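Long-range contact in D,D-dipeptidase/D,D-carboxypeptidase (Enterococcus faecalis, PDB 4F78), which probably acts as a zinc-dependent D,D-peptidase, with carboxypeptidase and dipeptidase activity on D-alanyl-D-alanine-type peptide ends: residues T110-D115 with F169-Y174. Numbering follows the deposited sequence.
Sequences TGLAID and FRYVGY. With ZN (zinc ion), chain B.
I114 and F169 pair closely, F169 N giving a nearly straight bond to I114 O (177° at the hydrogen) and I114 N returning one to F169 O (2.9 Å). A113 and R170 follow as a non-hydrogen-bonded pair with CA atoms 4.4 Å apart; A113 CA also makes a CA-H...O contact with F169 O (3.3 Å). Y171 N closes the run on L112 O (2.8 Å). Just before its strand, L112 brings CD1 obliquely onto the guanidinium of R170, 3.6 Å from NH2. The R170 chain bends at chi2 (68°), bringing NE back to its neighbour Y171 O (2.9 Å), above that carbonyl's plane; NH1 forms a salt bridge with E107, and NH2 bonds to the carbonyls of N17 and L19. These antiparallel strands are the middle pair of the four-stranded sheet of this clan MD peptidase. The zinc site lies beside them: D115 binds through OD1 (2.2 Å) and more distantly OD2, H108 and H168 complete the protein ligands near A113, and a water also binds. Against this tight backbone, apolar contacts are looser: I114 CG2 to F169 CB is 4.2 Å. Past Y171 the chain leaves the sheet, and partly exposed Y174 packs its ring against F205.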
ATOM      1  N   THR A 110       7.203  -5.357  -0.377  1.00 14.22           N
ATOM      2  CA  THR A 110       5.911  -6.048  -0.608  1.00 11.24           C
ATOM      3  C   THR A 110       5.484  -6.063  -2.105  1.00 14.46           C
ATOM      4  O   THR A 110       4.502  -6.755  -2.474  1.00 12.06           O
ATOM      5  CB  THR A 110       4.741  -5.370   0.147  1.00 17.41           C
ATOM      6  OG1 THR A 110       4.582  -4.046  -0.398  1.00 10.48           O
ATOM      7  CG2 THR A 110       5.018  -5.268   1.666  1.00 15.01           C
ATOM      8  N   GLY A 111       6.116  -5.251  -2.964  1.00 12.12           N
ATOM      9  CA  GLY A 111       5.553  -5.080  -4.297  1.00 11.42           C
ATOM     10  C   GLY A 111       4.320  -4.170  -4.362  1.00 10.87           C
ATOM     11  O   GLY A 111       3.726  -4.019  -5.450  1.00 13.79           O
ATOM     12  N   LEU A 112       3.935  -3.521  -3.251  1.00  9.29           N
ATOM     13  CA  LEU A 112       2.764  -2.604  -3.251  1.00  9.53           C
ATOM     14  C   LEU A 112       3.135  -1.143  -3.191  1.00 10.41           C
ATOM     15  O   LEU A 112       2.235  -0.277  -3.204  1.00 10.59           O
ATOM     16  CB  LEU A 112       1.857  -2.874  -2.025  1.00 10.64           C
ATOM     17  CG  LEU A 112       1.388  -4.320  -1.821  1.00 10.20           C
ATOM     18  CD1 LEU A 112       0.654  -4.461  -0.469  1.00 12.01           C
ATOM     19  CD2 LEU A 112       0.432  -4.768  -2.958  1.00  9.61           C
ATOM     20  N   ALA A 113       4.434  -0.829  -3.108  1.00 10.02           N
ATOM     21  CA  ALA A 113       4.832   0.560  -2.923  1.00  9.81           C
ATOM     22  C   ALA A 113       5.676   1.026  -4.100  1.00 10.89           C
ATOM     23  O   ALA A 113       6.435   0.238  -4.665  1.00 15.04           O
ATOM     24  CB  ALA A 113       5.660   0.721  -1.641  1.00 15.04           C
ATOM     25  N   ILE A 114       5.557   2.308  -4.444  1.00  8.09           N
ATOM     26  CA  ILE A 114       6.268   2.869  -5.592  1.00 11.05           C
ATOM     27  C   ILE A 114       6.745   4.276  -5.250  1.00 12.16           C
ATOM     28  O   ILE A 114       6.014   5.040  -4.591  1.00 19.10           O
ATOM     29  CB  ILE A 114       5.389   2.850  -6.897  1.00 12.38           C
ATOM     30  CG1 ILE A 114       6.213   3.374  -8.101  1.00 22.38           C
ATOM     31  CG2 ILE A 114       4.178   3.759  -6.763  1.00 14.07           C
ATOM     32  CD1 ILE A 114       6.778   2.332  -8.928  1.00 27.08           C
ATOM     33  N   ASP A 115       7.981   4.589  -5.637  1.00 10.00           N
ATOM     34  CA  ASP A 115       8.521   5.957  -5.542  1.00 13.13           C
ATOM     35  C   ASP A 115       8.426   6.598  -6.923  1.00 15.77           C
ATOM     36  O   ASP A 115       8.924   6.023  -7.894  1.00 14.72           O
ATOM     37  CB  ASP A 115       9.998   5.904  -5.105  1.00 13.13           C
ATOM     38  CG  ASP A 115      10.132   5.569  -3.611  1.00 16.37           C
ATOM     39  OD1 ASP A 115       9.082   5.669  -2.907  1.00 13.05           O
ATOM     40  OD2 ASP A 115      11.227   5.154  -3.167  1.00 12.63           O
ATOM     41  N   PHE A 169       4.171   6.304  -2.737  1.00 12.76           N
ATOM     42  CA  PHE A 169       2.754   5.914  -2.767  1.00 12.71           C
ATOM     43  C   PHE A 169       2.570   4.422  -2.499  1.00 13.37           C
ATOM     44  O   PHE A 169       3.388   3.576  -2.902  1.00 13.17           O
ATOM     45  CB  PHE A 169       2.149   6.268  -4.116  1.00 12.83           C
ATOM     46  CG  PHE A 169       1.939   7.718  -4.258  1.00 21.36           C
ATOM     47  CD1 PHE A 169       2.989   8.537  -4.672  1.00 12.36           C
ATOM     48  CD2 PHE A 169       0.728   8.287  -3.896  1.00 14.31           C
ATOM     49  CE1 PHE A 169       2.821   9.934  -4.754  1.00 16.66           C
ATOM     50  CE2 PHE A 169       0.545   9.680  -3.986  1.00 14.17           C
ATOM     51  CZ  PHE A 169       1.605  10.495  -4.420  1.00 13.73           C
ATOM     52  N   ARG A 170       1.505   4.091  -1.789  1.00  8.58           N
ATOM     53  CA  ARG A 170       1.337   2.697  -1.381  1.00  7.98           C
ATOM     54  C   ARG A 170      -0.025   2.236  -1.878  1.00 11.36           C
ATOM     55  O   ARG A 170      -1.035   2.955  -1.708  1.00 13.53           O
ATOM     56  CB  ARG A 170       1.352   2.636   0.172  1.00  7.87           C
ATOM     57  CG  ARG A 170       0.655   1.364   0.777  1.00  7.56           C
ATOM     58  CD  ARG A 170       1.424   0.024   0.479  1.00 11.25           C
ATOM     59  NE  ARG A 170       0.575  -1.089   0.936  1.00 10.21           N
ATOM     60  CZ  ARG A 170       0.619  -1.608   2.166  1.00 12.37           C
ATOM     61  NH1 ARG A 170       1.533  -1.177   3.041  1.00 10.46           N
ATOM     62  NH2 ARG A 170      -0.234  -2.585   2.514  1.00 10.56           N
ATOM     63  N   TYR A 171      -0.082   1.066  -2.500  1.00 10.63           N
ATOM     64  CA  TYR A 171      -1.381   0.510  -2.919  1.00 13.83           C
ATOM     65  C   TYR A 171      -2.003  -0.232  -1.753  1.00 12.54           C
ATOM     66  O   TYR A 171      -1.360  -1.139  -1.188  1.00 12.97           O
ATOM     67  CB  TYR A 171      -1.191  -0.495  -4.070  1.00  9.67           C
ATOM     68  CG  TYR A 171      -2.503  -1.114  -4.592  1.00 13.74           C
ATOM     69  CD1 TYR A 171      -3.296  -0.441  -5.529  1.00 12.07           C
ATOM     70  CD2 TYR A 171      -2.901  -2.379  -4.192  1.00 11.85           C
ATOM     71  CE1 TYR A 171      -4.482  -0.992  -5.996  1.00 15.63           C
ATOM     72  CE2 TYR A 171      -4.084  -2.955  -4.683  1.00 14.63           C
ATOM     73  CZ  TYR A 171      -4.864  -2.246  -5.568  1.00 15.44           C
ATOM     74  OH  TYR A 171      -6.015  -2.791  -6.069  1.00 21.66           O
ATOM     75  N   VAL A 172      -3.256   0.104  -1.416  1.00 11.75           N
ATOM     76  CA  VAL A 172      -4.000  -0.654  -0.405  1.00 16.38           C
ATOM     77  C   VAL A 172      -5.266  -1.207  -1.055  1.00 15.17           C
ATOM     78  O   VAL A 172      -5.935  -2.068  -0.489  1.00 15.24           O
ATOM     79  CB  VAL A 172      -4.364   0.213   0.835  1.00 10.43           C
ATOM     80  CG1 VAL A 172      -3.092   0.532   1.685  1.00 11.38           C
ATOM     81  CG2 VAL A 172      -5.165   1.506   0.431  1.00  7.55           C
ATOM     82  N   GLY A 173      -5.584  -0.745  -2.259  1.00 12.47           N
ATOM     83  CA  GLY A 173      -6.826  -1.161  -2.908  1.00 15.29           C
ATOM     84  C   GLY A 173      -8.015  -0.248  -2.639  1.00 15.81           C
ATOM     85  O   GLY A 173      -8.073   0.421  -1.603  1.00 15.48           O
ATOM     86  N   TYR A 174      -8.966  -0.205  -3.570  1.00 15.05           N
ATOM     87  CA  TYR A 174     -10.217   0.538  -3.370  1.00 21.67           C
ATOM     88  C   TYR A 174     -11.192  -0.388  -2.635  1.00 20.16           C
ATOM     89  O   TYR A 174     -11.201  -1.613  -2.876  1.00 18.25           O
ATOM     90  CB  TYR A 174     -10.787   0.872  -4.743  1.00 24.17           C
ATOM     91  CG  TYR A 174     -11.960   1.824  -4.748  1.00 22.43           C
ATOM     92  CD1 TYR A 174     -11.759   3.210  -4.728  1.00 21.59           C
ATOM     93  CD2 TYR A 174     -13.267   1.348  -4.795  1.00 26.76           C
ATOM     94  CE1 TYR A 174     -12.846   4.082  -4.759  1.00 23.68           C
ATOM     95  CE2 TYR A 174     -14.361   2.226  -4.824  1.00 27.05           C
ATOM     96  CZ  TYR A 174     -14.123   3.591  -4.803  1.00 23.45           C
ATOM     97  OH  TYR A 174     -15.189   4.477  -4.833  1.00 32.91           O
TER
HETATM   98 ZN    ZN B 301       9.808   4.723  -1.082  1.00 19.91          ZN
HETATM   99  O   HOH W   1      10.618   6.500  -0.060  1.00 19.61           O